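Local coordinates for protein LigF (PDB 4XT0) that cleaves beta-aryl ether bonds of lignin with the help of glutathione, as a stereospecific beta-etherase of the glutathione S-transferase superfamily, at residues L18-T23 with T71-Y76; R100-W105 with A176-T181; Y109-V114 with F201-G206. All blocks are in the same frame, centred on the assembly; numbering follows the deposited sequence.

Overall arrangement
Contact 1 lies within the thioredoxin-like N-terminal domain, whereas contacts 2 and 3 belong to the all-helical C-terminal domain and share helix 93-121. Contacts 1 and 3 are buried; contact 2 is only partly so and reaches outward to a partly exposed arginine. Chemistry follows place: a sulfur and a buried ammonium group in contact 1, one tryptophan ring against a guanidinium and a second against aliphatic carbons in contact 2, purely apolar packing in contact 3. The centres of contacts 2 and 3 are about 11 Å apart, joined by Leu178 CD1 on Phe110 CE2 at 3.7 Å. Contact 1 meets contact 2 through the Glu75-Arg100 salt bridge, and contact 3 where Lys19 packs on Ala202.

Contact 1 of 3, residues L18-T23 with T71-Y76; sequences LKPLAT and TVICEY
A close, buried helix-helix contact brings helix 15-26 against helix 70-80 within the N-terminal domain of LigF. Over residues 18-23 and 71-76 the axes run nearly parallel, 18° apart, and approach to 8.4 Å. Where the helices come closest, Pro20 faces Cys74, with CA atoms 5.2 Å apart.

Cys74 is the centre of the contact. Its SG stands anti to its own carbonyl carbon (chi1 -59°) and presses on the other helix at the Lys19-Pro20 peptide, 3.4 Å from Lys19 C. Thr23 OG1 lies 3.3 Å from the same sulfur. The hydroxyl donates to Lys19 O over 2.9 Å, arriving 38° above the carbonyl plane, while Thr23 N reaches this oxygen from the opposite face. Pro20 has no N-H to give, and the helix kinks there. An alanine in place of Thr23 would remove the hydroxyl, and would probably cost Lys19 O its second donor and open a gap beside the sulfur of Cys74.

Beside the sulfur, Pro20 CB rests on Ile73 CG2 at 3.6 Å. On the other flank the Lys19 chain runs out extended beyond CG and crosses Thr71 at a slant; the direct NZ to Thr71 OG1 bond is weak, but a water accepts from NZ and donates to OG1. Asp107 gives both residues a stronger partner, with a salt bridge to Lys19 NZ and a hydrogen bond to Thr71 OG1, and Ser70 also accepts from the ammonium group.

The side chain of Lys19 comes within about 5 Å of the bound glutathione (nearest atoms), whose pocket includes Asn16 and Ser70. Such helix pairing against the sheet, bordering the glutathione site, is typical of the thioredoxin-like domain of glutathione S-transferases.

Contact 2 of 3, residues R100-W105 with A176-T181; sequences RVWTKW and ARLEET
Trp102 pushes the six-membered part of its indole against the guanidinium of Arg177, with CH2 3.7 Å from NH1. The two planes are inclined by 58°, so this is no flat stack: the tryptophan carbon sits over one guanidinium face, offset toward the rim, and Glu180 OE2 lies over the opposite face. A bend at chi2 of Arg177 lays the chain along its own helix toward the residue one turn farther on, where NH1 donates to Thr181 OG1 at 2.8 Å with an N-H...O angle of 160°. The acceptor lies close to the guanidinium plane, so the bond helps to set how the group is turned, with one face left toward the CH2 corner of the indole. Thr181 OG1 also meets the Trp102 edge near the ring plane, 3.7 Å from CZ2.

These residues join helix 93-121 to helix 161-182 in the helical C-terminal domain of the glutathione S-transferase fold. The short segments run nearly antiparallel, at 159°, but their axes stay 13.3 Å apart, a distance that the large side chains span. Leu178 works deeper in the interface: its CD2 approaches Trp102 CZ3 at 3.7 Å and Trp105 CZ3 at 4.3 Å. Trp105 CZ3 in turn lies at the Trp102 edge, in its plane, while Arg177 CG lies over one face of the Trp105 ring, offset toward the rim.

Helix 195-204 packs beside this group, with Ala196 touching Trp102 and Asn200 touching both Trp105 and Leu178. On helix 93-121, Arg100 and Lys104 form salt bridges with Asp79 and Glu69 of the second subunit.

Contact 3 of 3, residues Y109-V114 with F201-G206; sequences YFCWCV and FAIANG
Ile203 places its CG2 methyl over the centre of the Phe110 ring, 3.6 Å from the centroid and 9° off the ring normal, a CH-pi contact. The same methyl touches Val114 CG2 at 3.6 Å, so it meets an aromatic face and, nearly at a right angle to that direction, a valine one turn farther along the helix. The other branch of Ile203 goes elsewhere: with CG1 anti to the carbonyl carbon (chi1 -50°), CD1 reaches Cys111 SG at 3.7 Å. Ala204 adds its CB at the edge of the Phe110 ring, 4.0 Å from CZ.

This apolar contact joins helix 93-121 to the C-terminal end of helix 195-204 inside the helical domain of the glutathione S-transferase fold; the CA atoms of Cys111 and Ile203 are 5.9 Å apart.

Farther out, the Phe110 ring meets the Trp105 ring, with planes about 25° apart, and touches Ser174 of helix 161-182. Ala204 touches Trp229 of helix 224-235. Cys111 packs on Asn16, a residue of the glutathione pocket, and its side chain lies about 6 Å from the bound glutathione.

Contact 1 of 3, residues L18-T23 with T71-Y76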
loop_
_atom_site.group_PDB
_atom_site.type_symbol
_atom_site.label_atom_id
_atom_site.label_comp_id
_atom_site.label_asym_id
_atom_site.label_seq_id
_atom_site.Cartn_x
_atom_site.Cartn_y
_atom_site.Cartn_z
ATOM N N LEU A 18 11.335 -3.235 11.772
ATOM C CA LEU A 18 12.614 -3.648 11.209
ATOM C C LEU A 18 13.016 -2.817 9.974
ATOM O O LEU A 18 14.201 -2.581 9.758
ATOM C CB LEU A 18 12.587 -5.150 10.860
ATOM C CG LEU A 18 13.905 -5.746 10.326
ATOM C CD1 LEU A 18 14.091 -7.200 10.769
ATOM C CD2 LEU A 18 13.988 -5.659 8.800
ATOM N N LYS A 19 12.042 -2.375 9.177
ATOM C CA LYS A 19 12.342 -1.723 7.902
ATOM C C LYS A 19 13.223 -0.476 8.100
ATOM O O LYS A 19 14.341 -0.448 7.585
ATOM C CB LYS A 19 11.053 -1.372 7.136
ATOM C CG LYS A 19 10.065 -2.554 6.915
ATOM C CD LYS A 19 8.894 -2.099 6.013
ATOM C CE LYS A 19 7.690 -3.053 6.030
ATOM N NZ LYS A 19 6.499 -2.423 5.353
ATOM N N PRO A 20 12.757 0.544 8.871
ATOM C CA PRO A 20 13.701 1.676 9.002
ATOM C C PRO A 20 14.917 1.384 9.882
ATOM O O PRO A 20 15.958 2.042 9.739
ATOM C CB PRO A 20 12.837 2.795 9.624
ATOM C CG PRO A 20 11.754 2.071 10.385
ATOM C CD PRO A 20 11.487 0.788 9.587
ATOM N N LEU A 21 14.804 0.410 10.775
ATOM C CA LEU A 21 15.927 0.054 11.626
ATOM C C LEU A 21 17.062 -0.502 10.765
ATOM O O LEU A 21 18.216 -0.076 10.884
ATOM C CB LEU A 21 15.480 -0.949 12.697
ATOM C CG LEU A 21 16.288 -1.128 13.985
ATOM C CD1 LEU A 21 16.400 0.174 14.755
ATOM C CD2 LEU A 21 15.662 -2.226 14.862
ATOM N N ALA A 22 16.734 -1.453 9.887
ATOM C CA ALA A 22 17.731 -2.029 8.975
ATOM C C ALA A 22 18.294 -0.950 8.023
ATOM O O ALA A 22 19.488 -0.909 7.752
ATOM C CB ALA A 22 17.115 -3.190 8.176
ATOM N N THR A 23 17.425 -0.077 7.529
ATOM C CA THR A 23 17.850 1.010 6.643
ATOM C C THR A 23 18.893 1.906 7.327
ATOM O O THR A 23 19.919 2.220 6.740
ATOM C CB THR A 23 16.635 1.838 6.184
ATOM O OG1 THR A 23 15.722 0.971 5.501
ATOM C CG2 THR A 23 17.046 2.985 5.223
ATOM N N THR A 71 7.478 2.027 5.369
ATOM C CA THR A 71 7.998 2.127 4.003
ATOM C C THR A 71 8.406 3.567 3.651
ATOM O O THR A 71 9.406 3.784 2.978
ATOM C CB THR A 71 6.959 1.632 2.981
ATOM O OG1 THR A 71 6.638 0.263 3.256
ATOM C CG2 THR A 71 7.489 1.770 1.518
ATOM N N VAL A 72 7.623 4.540 4.113
ATOM C CA VAL A 72 7.878 5.947 3.827
ATOM C C VAL A 72 9.168 6.437 4.516
ATOM O O VAL A 72 9.942 7.214 3.953
ATOM C CB VAL A 72 6.656 6.802 4.265
ATOM C CG1 VAL A 72 6.947 8.319 4.212
ATOM C CG2 VAL A 72 5.414 6.448 3.397
ATOM N N ILE A 73 9.381 5.984 5.744
ATOM C CA ILE A 73 10.571 6.351 6.476
ATOM C C ILE A 73 11.828 5.891 5.722
ATOM O O ILE A 73 12.801 6.628 5.644
ATOM C CB ILE A 73 10.573 5.736 7.908
ATOM C CG1 ILE A 73 9.391 6.260 8.740
ATOM C CG2 ILE A 73 11.888 6.071 8.610
ATOM C CD1 ILE A 73 9.125 5.410 10.031
ATOM N N CYS A 74 11.810 4.673 5.188
ATOM C CA CYS A 74 12.983 4.167 4.462
ATOM C C CYS A 74 13.243 5.025 3.229
ATOM O O CYS A 74 14.382 5.413 2.987
ATOM C CB CYS A 74 12.802 2.697 4.049
ATOM S SG CYS A 74 12.514 1.560 5.438
ATOM N N GLU A 75 12.188 5.338 2.470
ATOM C CA GLU A 75 12.340 6.194 1.286
ATOM C C GLU A 75 12.809 7.590 1.690
ATOM O O GLU A 75 13.643 8.184 1.009
ATOM C CB GLU A 75 11.033 6.278 0.479
ATOM C CG GLU A 75 10.631 4.951 -0.216
ATOM C CD GLU A 75 10.557 5.076 -1.735
ATOM O OE1 GLU A 75 11.377 5.815 -2.316
ATOM O OE2 GLU A 75 9.683 4.432 -2.347
ATOM N N TYR A 76 12.288 8.096 2.809
ATOM C CA TYR A 76 12.736 9.371 3.361
ATOM C C TYR A 76 14.234 9.363 3.653
ATOM O O TYR A 76 14.931 10.330 3.360
ATOM C CB TYR A 76 11.953 9.708 4.644
ATOM C CG TYR A 76 12.433 10.977 5.345
ATOM C CD1 TYR A 76 12.028 12.229 4.904
ATOM C CD2 TYR A 76 13.269 10.912 6.466
ATOM C CE1 TYR A 76 12.445 13.408 5.549
ATOM C CE2 TYR A 76 13.700 12.079 7.123
ATOM C CZ TYR A 76 13.275 13.321 6.660
ATOM O OH TYR A 76 13.681 14.483 7.287
HETATM O O HOH W 1 7.090 -2.286 2.642
#

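Contact 2 of 3, residues R100-W105 with A176-T181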
loop_
_atom_site.group_PDB
_atom_site.type_symbol
_atom_site.label_atom_id
_atom_site.label_comp_id
_atom_site.label_asym_id
_atom_site.label_seq_id
_atom_site.Cartn_x
_atom_site.Cartn_y
_atom_site.Cartn_z
ATOM N N ARG A 100 9.565 -0.591 -5.846
ATOM C CA ARG A 100 8.352 -0.090 -5.195
ATOM C C ARG A 100 7.190 -1.044 -5.355
ATOM O O ARG A 100 6.335 -1.097 -4.479
ATOM C CB ARG A 100 7.943 1.300 -5.737
ATOM C CG ARG A 100 8.964 2.381 -5.441
ATOM C CD ARG A 100 8.427 3.826 -5.670
ATOM N NE ARG A 100 9.419 4.721 -5.068
ATOM C CZ ARG A 100 10.181 5.575 -5.738
ATOM N NH1 ARG A 100 10.031 5.725 -7.049
ATOM N NH2 ARG A 100 11.083 6.297 -5.082
ATOM N N VAL A 101 7.139 -1.781 -6.470
ATOM C CA VAL A 101 6.103 -2.799 -6.634
ATOM C C VAL A 101 6.253 -3.818 -5.492
ATOM O O VAL A 101 5.264 -4.228 -4.888
ATOM C CB VAL A 101 6.175 -3.500 -8.014
ATOM C CG1 VAL A 101 5.193 -4.686 -8.074
ATOM C CG2 VAL A 101 5.844 -2.505 -9.136
ATOM N N TRP A 102 7.493 -4.196 -5.177
ATOM C CA TRP A 102 7.742 -5.116 -4.056
ATOM C C TRP A 102 7.396 -4.515 -2.707
ATOM O O TRP A 102 6.856 -5.211 -1.843
ATOM C CB TRP A 102 9.217 -5.571 -4.011
ATOM C CG TRP A 102 9.530 -6.677 -4.967
ATOM C CD1 TRP A 102 10.276 -6.586 -6.099
ATOM C CD2 TRP A 102 9.099 -8.034 -4.867
ATOM N NE1 TRP A 102 10.342 -7.804 -6.720
ATOM C CE2 TRP A 102 9.621 -8.713 -5.995
ATOM C CE3 TRP A 102 8.322 -8.752 -3.952
ATOM C CZ2 TRP A 102 9.400 -10.073 -6.218
ATOM C CZ3 TRP A 102 8.100 -10.107 -4.178
ATOM C CH2 TRP A 102 8.640 -10.750 -5.301
ATOM N N THR A 103 7.767 -3.249 -2.485
ATOM C CA THR A 103 7.591 -2.692 -1.150
ATOM C C THR A 103 6.104 -2.427 -0.894
ATOM O O THR A 103 5.621 -2.631 0.211
ATOM C CB THR A 103 8.435 -1.398 -0.920
ATOM O OG1 THR A 103 8.071 -0.368 -1.846
ATOM C CG2 THR A 103 9.949 -1.700 -1.032
ATOM N N LYS A 104 5.369 -1.993 -1.908
ATOM C CA LYS A 104 3.952 -1.735 -1.704
ATOM C C LYS A 104 3.191 -3.062 -1.599
ATOM O O LYS A 104 2.164 -3.142 -0.933
ATOM C CB LYS A 104 3.388 -0.846 -2.822
ATOM C CG LYS A 104 3.079 -1.579 -4.144
ATOM C CD LYS A 104 2.942 -0.546 -5.279
ATOM C CE LYS A 104 1.768 0.423 -5.040
ATOM N NZ LYS A 104 0.434 -0.298 -5.214
ATOM N N TRP A 105 3.713 -4.116 -2.219
ATOM C CA TRP A 105 3.101 -5.429 -2.079
ATOM C C TRP A 105 3.242 -5.947 -0.642
ATOM O O TRP A 105 2.362 -6.629 -0.139
ATOM C CB TRP A 105 3.718 -6.412 -3.064
ATOM C CG TRP A 105 3.194 -7.800 -2.967
ATOM C CD1 TRP A 105 2.008 -8.276 -3.450
ATOM C CD2 TRP A 105 3.875 -8.909 -2.385
ATOM N NE1 TRP A 105 1.903 -9.626 -3.190
ATOM C CE2 TRP A 105 3.037 -10.041 -2.541
ATOM C CE3 TRP A 105 5.106 -9.067 -1.741
ATOM C CZ2 TRP A 105 3.393 -11.304 -2.067
ATOM C CZ3 TRP A 105 5.463 -10.327 -1.279
ATOM C CH2 TRP A 105 4.606 -11.428 -1.447
ATOM N N ALA A 176 5.059 -18.406 -2.225
ATOM C CA ALA A 176 5.245 -18.877 -3.596
ATOM C C ALA A 176 5.735 -17.740 -4.504
ATOM O O ALA A 176 6.586 -17.947 -5.365
ATOM C CB ALA A 176 3.942 -19.479 -4.150
ATOM N N ARG A 177 5.210 -16.536 -4.308
ATOM C CA ARG A 177 5.608 -15.414 -5.156
ATOM C C ARG A 177 7.084 -15.053 -4.948
ATOM O O ARG A 177 7.807 -14.752 -5.899
ATOM C CB ARG A 177 4.730 -14.194 -4.884
ATOM C CG ARG A 177 5.131 -12.975 -5.698
ATOM C CD ARG A 177 5.007 -13.263 -7.194
ATOM N NE ARG A 177 5.518 -12.151 -7.984
ATOM C CZ ARG A 177 6.774 -12.048 -8.403
ATOM N NH1 ARG A 177 7.650 -13.006 -8.118
ATOM N NH2 ARG A 177 7.150 -10.989 -9.109
ATOM N N LEU A 178 7.516 -15.084 -3.693
ATOM C CA LEU A 178 8.893 -14.783 -3.345
ATOM C C LEU A 178 9.827 -15.821 -3.928
ATOM O O LEU A 178 10.896 -15.483 -4.444
ATOM C CB LEU A 178 9.064 -14.705 -1.819
ATOM C CG LEU A 178 8.491 -13.451 -1.153
ATOM C CD1 LEU A 178 8.395 -13.644 0.357
ATOM C CD2 LEU A 178 9.341 -12.222 -1.469
ATOM N N GLU A 179 9.415 -17.085 -3.851
ATOM C CA GLU A 179 10.232 -18.179 -4.335
ATOM C C GLU A 179 10.363 -18.122 -5.844
ATOM O O GLU A 179 11.412 -18.428 -6.394
ATOM C CB GLU A 179 9.637 -19.523 -3.926
ATOM C CG GLU A 179 10.473 -20.701 -4.372
ATOM C CD GLU A 179 11.782 -20.763 -3.625
ATOM O OE1 GLU A 179 11.892 -20.081 -2.580
ATOM O OE2 GLU A 179 12.699 -21.487 -4.072
ATOM N N GLU A 180 9.277 -17.736 -6.500
ATOM C CA GLU A 180 9.257 -17.542 -7.943
ATOM C C GLU A 180 10.430 -16.670 -8.413
ATOM O O GLU A 180 11.002 -16.909 -9.470
ATOM C CB GLU A 180 7.919 -16.920 -8.346
ATOM C CG GLU A 180 7.727 -16.644 -9.813
ATOM C CD GLU A 180 6.348 -16.063 -10.103
ATOM O OE1 GLU A 180 5.396 -16.376 -9.353
ATOM O OE2 GLU A 180 6.216 -15.291 -11.077
ATOM N N THR A 181 10.809 -15.679 -7.611
ATOM C CA THR A 181 11.885 -14.774 -8.012
ATOM C C THR A 181 13.221 -15.202 -7.395
ATOM O O THR A 181 14.243 -15.285 -8.088
ATOM C CB THR A 181 11.569 -13.310 -7.622
ATOM O OG1 THR A 181 10.453 -12.836 -8.389
ATOM C CG2 THR A 181 12.775 -12.406 -7.857
#

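Contact 3 of 3, residues Y109-V114 with F201-G206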
loop_
_atom_site.group_PDB
_atom_site.type_symbol
_atom_site.label_atom_id
_atom_site.label_comp_id
_atom_site.label_asym_id
_atom_site.label_seq_id
_atom_site.Cartn_x
_atom_site.Cartn_y
_atom_site.Cartn_z
ATOM N N TYR A 109 -0.391 -6.614 0.995
ATOM C CA TYR A 109 -0.740 -8.044 0.961
ATOM C C TYR A 109 0.048 -8.883 1.971
ATOM O O TYR A 109 -0.530 -9.486 2.871
ATOM C CB TYR A 109 -0.526 -8.578 -0.465
ATOM C CG TYR A 109 -1.139 -9.938 -0.752
ATOM C CD1 TYR A 109 -2.420 -10.046 -1.285
ATOM C CD2 TYR A 109 -0.430 -11.114 -0.508
ATOM C CE1 TYR A 109 -2.993 -11.311 -1.560
ATOM C CE2 TYR A 109 -0.982 -12.367 -0.787
ATOM C CZ TYR A 109 -2.260 -12.456 -1.313
ATOM O OH TYR A 109 -2.805 -13.691 -1.588
ATOM N N PHE A 110 1.372 -8.907 1.819
ATOM C CA PHE A 110 2.224 -9.860 2.536
ATOM C C PHE A 110 2.250 -9.604 4.046
ATOM O O PHE A 110 2.119 -10.540 4.840
ATOM C CB PHE A 110 3.655 -9.819 1.952
ATOM C CG PHE A 110 4.610 -10.848 2.540
ATOM C CD1 PHE A 110 4.145 -12.026 3.106
ATOM C CD2 PHE A 110 5.982 -10.615 2.524
ATOM C CE1 PHE A 110 5.023 -12.944 3.647
ATOM C CE2 PHE A 110 6.876 -11.538 3.059
ATOM C CZ PHE A 110 6.396 -12.705 3.627
ATOM N N CYS A 111 2.430 -8.350 4.450
ATOM C CA CYS A 111 2.494 -8.052 5.874
ATOM C C CYS A 111 1.203 -8.460 6.578
ATOM O O CYS A 111 1.240 -9.032 7.658
ATOM C CB CYS A 111 2.758 -6.565 6.128
ATOM S SG CYS A 111 2.709 -6.137 7.898
ATOM N N TRP A 112 0.063 -8.192 5.954
ATOM C CA TRP A 112 -1.204 -8.360 6.654
ATOM C C TRP A 112 -1.638 -9.810 6.886
ATOM O O TRP A 112 -2.235 -10.118 7.930
ATOM C CB TRP A 112 -2.303 -7.579 5.917
ATOM C CG TRP A 112 -1.990 -6.110 5.820
ATOM C CD1 TRP A 112 -2.142 -5.315 4.721
ATOM C CD2 TRP A 112 -1.432 -5.266 6.850
ATOM N NE1 TRP A 112 -1.740 -4.033 5.005
ATOM C CE2 TRP A 112 -1.296 -3.977 6.302
ATOM C CE3 TRP A 112 -1.048 -5.475 8.184
ATOM C CZ2 TRP A 112 -0.788 -2.900 7.035
ATOM C CZ3 TRP A 112 -0.538 -4.406 8.909
ATOM C CH2 TRP A 112 -0.417 -3.135 8.334
ATOM N N CYS A 113 -1.343 -10.716 5.964
ATOM C CA CYS A 113 -1.746 -12.099 6.224
ATOM C C CYS A 113 -0.864 -12.716 7.315
ATOM O O CYS A 113 -1.362 -13.420 8.199
ATOM C CB CYS A 113 -1.728 -12.943 4.941
ATOM S SG CYS A 113 -0.199 -12.953 3.982
ATOM N N VAL A 114 0.434 -12.426 7.271
ATOM C CA VAL A 114 1.357 -12.888 8.312
ATOM C C VAL A 114 0.970 -12.276 9.661
ATOM O O VAL A 114 0.861 -12.973 10.667
ATOM C CB VAL A 114 2.821 -12.515 7.971
ATOM C CG1 VAL A 114 3.741 -12.743 9.163
ATOM C CG2 VAL A 114 3.289 -13.296 6.752
ATOM N N PHE A 201 12.010 -8.792 3.934
ATOM C CA PHE A 201 12.746 -9.497 4.994
ATOM C C PHE A 201 12.119 -9.185 6.341
ATOM O O PHE A 201 12.056 -10.047 7.215
ATOM C CB PHE A 201 14.236 -9.100 4.985
ATOM C CG PHE A 201 15.072 -9.775 6.048
ATOM C CD1 PHE A 201 15.631 -11.019 5.820
ATOM C CD2 PHE A 201 15.336 -9.140 7.253
ATOM C CE1 PHE A 201 16.428 -11.649 6.786
ATOM C CE2 PHE A 201 16.129 -9.756 8.230
ATOM C CZ PHE A 201 16.683 -11.007 7.990
ATOM N N ALA A 202 11.648 -7.947 6.504
ATOM C CA ALA A 202 10.984 -7.531 7.748
ATOM C C ALA A 202 9.820 -8.458 8.102
ATOM O O ALA A 202 9.608 -8.781 9.280
ATOM C CB ALA A 202 10.489 -6.071 7.635
ATOM N N ILE A 203 9.077 -8.889 7.081
ATOM C CA ILE A 203 7.959 -9.836 7.266
ATOM C C ILE A 203 8.417 -11.290 7.230
ATOM O O ILE A 203 7.977 -12.102 8.039
ATOM C CB ILE A 203 6.852 -9.642 6.170
ATOM C CG1 ILE A 203 6.458 -8.164 6.046
ATOM C CG2 ILE A 203 5.637 -10.539 6.452
ATOM C CD1 ILE A 203 6.097 -7.481 7.380
ATOM N N ALA A 204 9.309 -11.630 6.304
ATOM C CA ALA A 204 9.618 -13.043 6.076
ATOM C C ALA A 204 10.559 -13.647 7.111
ATOM O O ALA A 204 10.483 -14.845 7.380
ATOM C CB ALA A 204 10.203 -13.243 4.677
ATOM N N ASN A 205 11.462 -12.848 7.675
ATOM C CA ASN A 205 12.417 -13.402 8.632
ATOM C C ASN A 205 11.712 -13.977 9.861
ATOM O O ASN A 205 10.980 -13.269 10.550
ATOM C CB ASN A 205 13.435 -12.346 9.061
ATOM C CG ASN A 205 14.603 -12.943 9.832
ATOM O OD1 ASN A 205 15.187 -13.945 9.413
ATOM N ND2 ASN A 205 14.942 -12.335 10.969
ATOM N N GLY A 206 11.947 -15.261 10.134
ATOM C CA GLY A 206 11.254 -15.947 11.212
ATOM C C GLY A 206 10.285 -17.004 10.711
ATOM O O GLY A 206 10.004 -17.966 11.422
#